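PDB 6NAL: thiol-activated cytolysin from Desulfobulbus propionicus, which probably oligomerises on target membranes and perforates them, as a pore-forming toxin of the cholesterol-dependent cytolysin family. Local coordinates for residues V235-G241 with A332-T338. Numbering follows the deposited sequence.
Sequences VKNVQYG and APLNYYT
The ring of Tyr337 meets strand 235-241 at its edge: the backbone O of Asn237 lies near the ring plane, and farther out the amide carbon CD of Gln239 sits in it. The amide of Gln239 is turned 57° from the ring, and Tyr337 OH gives its proton to Gln239 OE1 at 3.0 Å, approaching from above the carbonyl plane. With CG beside its backbone N (chi1 -50°) and the chain extended beyond, Gln239 is long enough to reach this hydroxyl two positions along the partner strand. Its NE2 passes Asn335, whose own amide is held by Lys194 and the backbone of Gly164.

On the sheet's opposite face contacts are mostly apolar. Val235 crosses Tyr336 at about a right angle (CG1 to CD2 4.0 Å), and Val238 CG2 packs on Tyr336 CB at 3.8 Å; valine, branched at CB, prefers an extended backbone, and its methyls suit a buried apolar face. Tyr240 leans obliquely against Pro333, with CE2 4.1 Å from CB, and its ring meets that of Tyr198. Pro333 fits because in this non-hydrogen-bonded pair its N has no bond to make to strand 235-241. Gly241 takes an extended backbone open mainly to glycine and, lacking a side chain, lets Leu334 CD1 lie near its CA.

Backbone hydrogen bonds join the antiparallel strands, among them Gln239 N to Asn335 O (2.9 Å) and the reciprocal pair of Gly241 and Ala332. Near Lys236 the register slips: Lys236 N binds Tyr337 O at 2.9 Å, while Asn237 N reaches the same oxygen weakly. Lys236 and Asn237 opposite Tyr337 make a classic beta bulge, where strand 232-250 pairs with the short strand 332-340, part of the large bent sheet at the core of the cholesterol-dependent cytolysin fold.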
loop_
_atom_site.group_PDB
_atom_site.type_symbol
_atom_site.label_atom_id
_atom_site.label_comp_id
_atom_site.label_asym_id
_atom_site.label_seq_id
_atom_site.Cartn_x
_atom_site.Cartn_y
_atom_site.Cartn_z
ATOM N N VAL A 235 -20.946 31.151 -28.074
ATOM C CA VAL A 235 -19.596 30.668 -28.238
ATOM C C VAL A 235 -18.647 31.851 -28.211
ATOM O O VAL A 235 -18.520 32.611 -29.183
ATOM C CB VAL A 235 -19.458 29.844 -29.515
ATOM C CG1 VAL A 235 -18.081 29.296 -29.621
ATOM C CG2 VAL A 235 -20.442 28.693 -29.509
ATOM N N LYS A 236 -17.946 31.972 -27.086
ATOM C CA LYS A 236 -17.010 33.061 -26.863
ATOM C C LYS A 236 -15.631 32.811 -27.463
ATOM O O LYS A 236 -14.917 33.768 -27.797
ATOM C CB LYS A 236 -16.839 33.309 -25.374
ATOM C CG LYS A 236 -16.229 34.643 -25.096
ATOM C CD LYS A 236 -16.029 34.860 -23.603
ATOM C CE LYS A 236 -15.242 36.140 -23.351
ATOM N NZ LYS A 236 -14.967 36.353 -21.912
ATOM N N ASN A 237 -15.219 31.555 -27.598
ATOM C CA ASN A 237 -13.839 31.316 -27.994
ATOM C C ASN A 237 -13.694 29.885 -28.477
ATOM O O ASN A 237 -14.301 28.977 -27.911
ATOM C CB ASN A 237 -12.910 31.606 -26.796
ATOM C CG ASN A 237 -11.447 31.677 -27.178
ATOM O OD1 ASN A 237 -11.044 32.379 -28.098
ATOM N ND2 ASN A 237 -10.646 30.937 -26.463
ATOM N N VAL A 238 -12.958 29.715 -29.566
ATOM C CA VAL A 238 -12.552 28.422 -30.094
ATOM C C VAL A 238 -11.040 28.435 -30.242
ATOM O O VAL A 238 -10.462 29.446 -30.657
ATOM C CB VAL A 238 -13.193 28.109 -31.460
ATOM C CG1 VAL A 238 -12.849 26.696 -31.883
ATOM C CG2 VAL A 238 -14.690 28.302 -31.452
ATOM N N GLN A 239 -10.405 27.320 -29.908
ATOM C CA GLN A 239 -8.974 27.153 -30.082
ATOM C C GLN A 239 -8.739 26.227 -31.245
ATOM O O GLN A 239 -9.473 25.261 -31.421
ATOM C CB GLN A 239 -8.300 26.502 -28.868
ATOM C CG GLN A 239 -8.626 27.115 -27.577
ATOM C CD GLN A 239 -8.172 26.229 -26.376
ATOM O OE1 GLN A 239 -8.040 26.740 -25.285
ATOM N NE2 GLN A 239 -7.928 24.922 -26.595
ATOM N N TYR A 240 -7.693 26.485 -31.997
ATOM C CA TYR A 240 -7.381 25.703 -33.183
ATOM C C TYR A 240 -5.945 25.192 -33.095
ATOM O O TYR A 240 -5.039 25.919 -32.686
ATOM C CB TYR A 240 -7.532 26.553 -34.483
ATOM C CG TYR A 240 -8.902 27.091 -34.691
ATOM C CD1 TYR A 240 -9.314 28.203 -33.999
ATOM C CD2 TYR A 240 -9.798 26.481 -35.546
ATOM C CE1 TYR A 240 -10.555 28.714 -34.168
ATOM C CE2 TYR A 240 -11.078 26.999 -35.732
ATOM C CZ TYR A 240 -11.433 28.128 -35.042
ATOM O OH TYR A 240 -12.669 28.683 -35.118
ATOM N N GLY A 241 -5.722 23.973 -33.532
ATOM C CA GLY A 241 -4.381 23.476 -33.456
ATOM C C GLY A 241 -4.265 22.046 -33.890
ATOM O O GLY A 241 -4.878 21.662 -34.873
ATOM N N ALA A 332 -6.931 22.234 -36.830
ATOM C CA ALA A 332 -8.238 21.682 -36.478
ATOM C C ALA A 332 -8.825 22.430 -35.295
ATOM O O ALA A 332 -8.075 22.937 -34.447
ATOM C CB ALA A 332 -8.125 20.207 -36.139
ATOM N N PRO A 333 -10.148 22.598 -35.233
ATOM C CA PRO A 333 -10.741 23.108 -34.000
ATOM C C PRO A 333 -10.600 22.054 -32.918
ATOM O O PRO A 333 -10.751 20.859 -33.174
ATOM C CB PRO A 333 -12.214 23.357 -34.368
ATOM C CG PRO A 333 -12.462 22.589 -35.620
ATOM C CD PRO A 333 -11.128 22.560 -36.342
ATOM N N LEU A 334 -10.295 22.507 -31.711
ATOM C CA LEU A 334 -9.975 21.602 -30.616
ATOM C C LEU A 334 -10.975 21.779 -29.498
ATOM O O LEU A 334 -11.727 20.856 -29.202
ATOM C CB LEU A 334 -8.567 21.840 -30.080
ATOM C CG LEU A 334 -7.472 21.533 -31.074
ATOM C CD1 LEU A 334 -6.085 21.715 -30.514
ATOM C CD2 LEU A 334 -7.647 20.107 -31.625
ATOM N N ASN A 335 -11.029 22.958 -28.906
ATOM C CA ASN A 335 -11.949 23.186 -27.807
ATOM C C ASN A 335 -12.658 24.514 -28.019
ATOM O O ASN A 335 -12.146 25.405 -28.697
ATOM C CB ASN A 335 -11.206 23.149 -26.475
ATOM C CG ASN A 335 -10.561 21.783 -26.195
ATOM O OD1 ASN A 335 -9.387 21.550 -26.528
ATOM N ND2 ASN A 335 -11.316 20.889 -25.588
ATOM N N TYR A 336 -13.853 24.624 -27.459
ATOM C CA TYR A 336 -14.613 25.858 -27.512
ATOM C C TYR A 336 -15.162 26.099 -26.114
ATOM O O TYR A 336 -15.301 25.181 -25.298
ATOM C CB TYR A 336 -15.703 25.859 -28.655
ATOM C CG TYR A 336 -16.924 25.014 -28.445
ATOM C CD1 TYR A 336 -16.863 23.648 -28.577
ATOM C CD2 TYR A 336 -18.145 25.586 -28.111
ATOM C CE1 TYR A 336 -17.967 22.840 -28.318
ATOM C CE2 TYR A 336 -19.273 24.789 -27.898
ATOM C CZ TYR A 336 -19.171 23.423 -28.007
ATOM O OH TYR A 336 -20.270 22.638 -27.787
ATOM N N TYR A 337 -15.412 27.373 -25.842
ATOM C CA TYR A 337 -15.848 27.884 -24.558
ATOM C C TYR A 337 -17.097 28.708 -24.791
ATOM O O TYR A 337 -17.140 29.541 -25.714
ATOM C CB TYR A 337 -14.754 28.728 -23.897
ATOM C CG TYR A 337 -13.492 27.894 -23.737
ATOM C CD1 TYR A 337 -12.556 27.812 -24.774
ATOM C CD2 TYR A 337 -13.269 27.128 -22.585
ATOM C CE1 TYR A 337 -11.430 27.039 -24.658
ATOM C CE2 TYR A 337 -12.134 26.342 -22.463
ATOM C CZ TYR A 337 -11.215 26.304 -23.507
ATOM O OH TYR A 337 -10.083 25.521 -23.413
ATOM N N THR A 338 -18.126 28.405 -23.992
ATOM C CA THR A 338 -19.428 29.041 -24.065
ATOM C C THR A 338 -19.617 29.908 -22.838
ATOM O O THR A 338 -19.160 29.576 -21.742
ATOM C CB THR A 338 -20.612 28.044 -24.099
ATOM O OG1 THR A 338 -20.455 27.009 -23.108
ATOM C CG2 THR A 338 -20.702 27.427 -25.437
#